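Local structure of biotin binding protein A (Gallus gallus, 2C1S) at residues R3-L15 and Q84-E96. The protein binds biotin and, as a tetrameric member of the avidin family, probably sequesters the vitamin in the chicken. Numbering follows the deposited sequence.
Sequences RKCELQGLWRNEL and QCFVDRRGKEMLE. With BSO (biotin-D-sulfoxide), chain C.
A disulfide between C5 and C85 ties the N-terminal segment 3-15 covalently to the hairpin 84-96, with chi3 at -75°. In C85 the sulfur lies anti to the backbone N (chi1 -166°), which carries it out to C5 and obliquely past the indole of W11.

Two hydrogen bonds add to the covalent link. The backbone N of C5 gives a short, nearly straight bond of 2.5 Å to OE2 of E93, on the anti lone pair of the carboxylate, whose other oxygen, OE1, is salt-bridged to R124. With both oxygens engaged, this buried carboxylate is probably kept ionised. K4, bent at chi2 (-49°), brings NZ to 2.8 Å from O of G91, the last residue of the type I turn joining the two hairpin strands.

Apolar packing centres on W11. L95 lies over one face of the indole, CG making a CH-pi contact with the six-membered ring and CD1 3.6 Å from CD2 of W11, while CB of E93 meets the ring edge. CD2 of L7 touches CD2 of L95. A hydrogen bond from NE1 of W11 to O of L7 (2.8 Å), which lies close to the indole plane, helps fix the turn of the ring. An alanine in place of W11 would probably take away the ring face on which L95 packs and leave O of L7 without its NE1 donor.

In the ligand pocket, ND2 of N13 donates to O3 of biotin-D-sulfoxide (3.0 Å). The contacts thus join the N-terminal segment to strands 78-87 and 93-102 of the biotin-holding, avidin-type eight-stranded antiparallel β-barrel.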
# COMPACT_ATOMS: atom_id res chain seq x y z
N ARG A 3 -24.79 19.94 5.72
CA ARG A 3 -24.58 18.97 4.62
C ARG A 3 -23.16 19.06 4.08
O ARG A 3 -22.84 18.42 3.08
CB ARG A 3 -25.56 19.24 3.46
CG ARG A 3 -27.02 19.04 3.76
CD ARG A 3 -27.83 19.16 2.47
NE ARG A 3 -29.24 18.87 2.72
CZ ARG A 3 -29.79 17.65 2.67
NH1 ARG A 3 -29.05 16.58 2.36
NH2 ARG A 3 -31.09 17.49 2.93
N LYS A 4 -22.33 19.91 4.69
CA LYS A 4 -20.92 19.97 4.33
C LYS A 4 -20.30 18.58 4.50
O LYS A 4 -20.44 17.98 5.56
CB LYS A 4 -20.14 20.96 5.19
CG LYS A 4 -20.32 22.41 4.78
CD LYS A 4 -20.12 22.61 3.29
CE LYS A 4 -19.86 24.07 3.01
NZ LYS A 4 -19.70 24.29 1.57
N CYS A 5 -19.64 18.09 3.44
CA CYS A 5 -18.95 16.78 3.43
C CYS A 5 -19.88 15.57 3.37
O CYS A 5 -19.43 14.42 3.54
CB CYS A 5 -17.94 16.65 4.56
SG CYS A 5 -16.29 17.18 4.05
N GLU A 6 -21.16 15.83 3.16
CA GLU A 6 -22.12 14.82 2.74
C GLU A 6 -21.60 14.13 1.48
O GLU A 6 -21.37 14.77 0.43
CB GLU A 6 -23.48 15.49 2.51
CG GLU A 6 -24.42 14.85 1.53
CD GLU A 6 -25.85 15.38 1.69
OE1 GLU A 6 -26.30 15.58 2.85
OE2 GLU A 6 -26.52 15.57 0.64
N LEU A 7 -21.41 12.81 1.56
CA LEU A 7 -20.88 12.08 0.42
C LEU A 7 -21.79 12.12 -0.78
O LEU A 7 -21.32 12.13 -1.91
CB LEU A 7 -20.55 10.61 0.77
CG LEU A 7 -19.59 10.43 1.94
CD1 LEU A 7 -19.34 8.92 2.14
CD2 LEU A 7 -18.28 11.21 1.69
N GLN A 8 -23.11 12.13 -0.53
CA GLN A 8 -24.06 12.09 -1.60
C GLN A 8 -23.76 13.23 -2.54
O GLN A 8 -23.59 14.37 -2.10
CB GLN A 8 -25.49 12.26 -1.07
CG GLN A 8 -26.53 12.37 -2.19
CD GLN A 8 -27.94 12.45 -1.65
OE1 GLN A 8 -28.16 12.45 -0.43
NE2 GLN A 8 -28.91 12.50 -2.54
N GLY A 9 -23.72 12.93 -3.82
CA GLY A 9 -23.50 13.97 -4.81
C GLY A 9 -22.42 13.61 -5.77
O GLY A 9 -22.05 12.45 -5.88
N LEU A 10 -21.90 14.62 -6.47
CA LEU A 10 -20.98 14.43 -7.58
C LEU A 10 -19.57 14.96 -7.23
O LEU A 10 -19.43 16.04 -6.65
CB LEU A 10 -21.52 15.21 -8.78
CG LEU A 10 -22.93 14.85 -9.23
CD1 LEU A 10 -23.80 16.10 -9.30
CD2 LEU A 10 -22.87 14.14 -10.56
N TRP A 11 -18.57 14.15 -7.57
CA TRP A 11 -17.17 14.38 -7.23
C TRP A 11 -16.23 14.13 -8.42
O TRP A 11 -16.50 13.31 -9.30
CB TRP A 11 -16.76 13.47 -6.07
CG TRP A 11 -17.61 13.59 -4.86
CD1 TRP A 11 -18.76 12.90 -4.60
CD2 TRP A 11 -17.39 14.45 -3.73
NE1 TRP A 11 -19.26 13.27 -3.40
CE2 TRP A 11 -18.45 14.24 -2.85
CE3 TRP A 11 -16.40 15.40 -3.40
CZ2 TRP A 11 -18.56 14.92 -1.62
CZ3 TRP A 11 -16.51 16.08 -2.18
CH2 TRP A 11 -17.57 15.82 -1.30
N ARG A 12 -15.11 14.83 -8.46
CA ARG A 12 -14.08 14.63 -9.48
C ARG A 12 -12.71 14.64 -8.77
O ARG A 12 -12.52 15.39 -7.81
CB ARG A 12 -14.14 15.74 -10.52
CG ARG A 12 -13.25 15.53 -11.72
CD ARG A 12 -13.28 16.76 -12.64
NE ARG A 12 -12.74 17.94 -11.94
CZ ARG A 12 -11.44 18.24 -11.84
NH1 ARG A 12 -10.51 17.46 -12.40
NH2 ARG A 12 -11.07 19.34 -11.18
N ASN A 13 -11.80 13.79 -9.23
CA ASN A 13 -10.47 13.73 -8.65
C ASN A 13 -9.45 14.31 -9.60
O ASN A 13 -9.79 14.76 -10.72
CB ASN A 13 -10.11 12.29 -8.18
CG ASN A 13 -9.88 11.30 -9.31
OD1 ASN A 13 -9.59 11.66 -10.45
ND2 ASN A 13 -10.00 9.99 -8.97
N GLU A 14 -8.18 14.28 -9.17
CA GLU A 14 -7.10 14.95 -9.90
C GLU A 14 -6.70 14.27 -11.21
O GLU A 14 -5.93 14.86 -12.00
CB GLU A 14 -5.90 15.16 -8.99
CG GLU A 14 -4.99 13.95 -8.79
CD GLU A 14 -5.57 12.87 -7.87
OE1 GLU A 14 -6.70 13.00 -7.37
OE2 GLU A 14 -4.86 11.87 -7.64
N LEU A 15 -7.19 13.05 -11.45
CA LEU A 15 -6.93 12.33 -12.69
C LEU A 15 -7.99 12.65 -13.74
O LEU A 15 -7.87 12.25 -14.90
CB LEU A 15 -6.93 10.82 -12.45
CG LEU A 15 -5.88 10.27 -11.48
CD1 LEU A 15 -5.95 8.72 -11.43
CD2 LEU A 15 -4.50 10.74 -11.87
N GLN A 84 -11.68 9.90 3.86
CA GLN A 84 -12.34 10.80 4.79
C GLN A 84 -12.47 12.13 4.06
O GLN A 84 -11.59 12.53 3.30
CB GLN A 84 -11.50 10.97 6.05
CG GLN A 84 -12.14 11.78 7.22
CD GLN A 84 -11.23 11.89 8.45
OE1 GLN A 84 -10.13 11.30 8.51
NE2 GLN A 84 -11.67 12.66 9.45
N CYS A 85 -13.60 12.79 4.30
CA CYS A 85 -13.84 14.15 3.80
C CYS A 85 -13.34 15.21 4.79
O CYS A 85 -13.36 15.02 6.01
CB CYS A 85 -15.34 14.34 3.58
SG CYS A 85 -15.75 15.81 2.60
N PHE A 86 -12.90 16.34 4.23
CA PHE A 86 -12.46 17.50 5.02
C PHE A 86 -13.06 18.72 4.39
O PHE A 86 -13.22 18.74 3.18
CB PHE A 86 -10.94 17.62 4.99
CG PHE A 86 -10.26 16.43 5.56
CD1 PHE A 86 -10.01 16.34 6.92
CD2 PHE A 86 -9.93 15.36 4.74
CE1 PHE A 86 -9.39 15.19 7.45
CE2 PHE A 86 -9.33 14.22 5.26
CZ PHE A 86 -9.09 14.13 6.61
N VAL A 87 -13.39 19.70 5.23
CA VAL A 87 -13.90 20.98 4.74
C VAL A 87 -12.81 21.99 5.08
O VAL A 87 -12.32 22.02 6.23
CB VAL A 87 -15.27 21.35 5.38
CG1 VAL A 87 -15.25 21.15 6.90
CG2 VAL A 87 -15.68 22.75 5.02
N ASP A 88 -12.37 22.74 4.08
CA ASP A 88 -11.34 23.75 4.33
C ASP A 88 -11.94 25.05 4.93
O ASP A 88 -13.15 25.13 5.18
CB ASP A 88 -10.44 23.96 3.10
CG ASP A 88 -11.07 24.86 2.04
OD1 ASP A 88 -12.10 25.48 2.30
OD2 ASP A 88 -10.53 24.94 0.92
N ARG A 89 -11.08 26.06 5.15
CA ARG A 89 -11.46 27.29 5.84
C ARG A 89 -12.54 28.04 5.06
O ARG A 89 -13.29 28.83 5.64
CB ARG A 89 -10.24 28.19 6.05
CG ARG A 89 -9.61 28.70 4.75
CD ARG A 89 -8.66 29.88 5.01
NE ARG A 89 -7.53 29.53 5.87
CZ ARG A 89 -6.80 30.42 6.56
NH1 ARG A 89 -7.11 31.72 6.51
NH2 ARG A 89 -5.79 30.00 7.30
N ARG A 90 -12.60 27.78 3.76
CA ARG A 90 -13.57 28.42 2.88
C ARG A 90 -14.82 27.58 2.62
O ARG A 90 -15.67 27.96 1.82
CB ARG A 90 -12.92 28.78 1.55
CG ARG A 90 -12.06 30.01 1.65
CD ARG A 90 -11.33 30.36 0.39
NE ARG A 90 -10.35 31.35 0.80
CZ ARG A 90 -9.09 31.07 1.08
NH1 ARG A 90 -8.61 29.83 0.95
NH2 ARG A 90 -8.29 32.02 1.50
N GLY A 91 -14.90 26.43 3.30
CA GLY A 91 -16.03 25.51 3.14
C GLY A 91 -15.91 24.57 1.96
O GLY A 91 -16.89 23.93 1.58
N LYS A 92 -14.74 24.48 1.33
CA LYS A 92 -14.60 23.62 0.17
C LYS A 92 -14.32 22.21 0.67
O LYS A 92 -13.53 22.03 1.59
CB LYS A 92 -13.48 24.09 -0.75
CG LYS A 92 -13.69 25.53 -1.25
CD LYS A 92 -12.64 26.01 -2.25
CE LYS A 92 -12.78 27.54 -2.46
NZ LYS A 92 -11.87 28.01 -3.54
N GLU A 93 -15.02 21.24 0.08
CA GLU A 93 -14.92 19.83 0.50
C GLU A 93 -13.94 19.05 -0.37
O GLU A 93 -13.97 19.14 -1.60
CB GLU A 93 -16.29 19.14 0.42
CG GLU A 93 -17.43 19.80 1.26
CD GLU A 93 -18.76 19.67 0.55
OE1 GLU A 93 -18.85 20.01 -0.66
OE2 GLU A 93 -19.72 19.23 1.21
N MET A 94 -13.10 18.26 0.29
CA MET A 94 -12.18 17.38 -0.43
C MET A 94 -12.26 15.98 0.17
O MET A 94 -12.18 15.86 1.38
CB MET A 94 -10.75 17.95 -0.44
CG MET A 94 -10.49 19.03 -1.52
SD MET A 94 -10.86 20.74 -1.00
CE MET A 94 -10.44 21.64 -2.49
N LEU A 95 -12.38 14.94 -0.66
CA LEU A 95 -12.26 13.55 -0.15
C LEU A 95 -10.81 13.12 -0.33
O LEU A 95 -10.33 13.10 -1.46
CB LEU A 95 -13.20 12.57 -0.89
CG LEU A 95 -14.64 13.03 -1.15
CD1 LEU A 95 -15.37 12.02 -2.06
CD2 LEU A 95 -15.38 13.24 0.14
N GLU A 96 -10.14 12.81 0.77
CA GLU A 96 -8.76 12.31 0.72
C GLU A 96 -8.93 10.78 0.73
O GLU A 96 -9.53 10.25 1.65
CB GLU A 96 -7.98 12.73 1.98
CG GLU A 96 -7.52 14.21 2.05
CD GLU A 96 -6.46 14.57 0.99
OE1 GLU A 96 -5.79 13.69 0.43
OE2 GLU A 96 -6.26 15.78 0.73
C11 BSO C . -8.37 -1.02 -14.66
O11 BSO C . -7.72 -0.33 -15.48
O12 BSO C . -8.03 -2.16 -14.29
C10 BSO C . -9.69 -0.48 -14.07
C9 BSO C . -9.78 1.06 -13.91
C8 BSO C . -8.92 1.49 -12.73
C7 BSO C . -8.83 3.03 -12.69
C2 BSO C . -7.93 3.45 -11.51
S1 BSO C . -8.63 3.13 -9.88
C6 BSO C . -7.39 4.16 -9.04
C5 BSO C . -7.16 5.36 -9.99
N1 BSO C . -8.11 6.43 -9.64
C3 BSO C . -8.96 6.64 -10.65
O3 BSO C . -9.83 7.52 -10.59
N2 BSO C . -8.74 5.86 -11.72
C4 BSO C . -7.57 4.97 -11.45
O10 BSO C . -8.30 1.70 -9.59
O HOH W 1 -18.96 27.44 1.68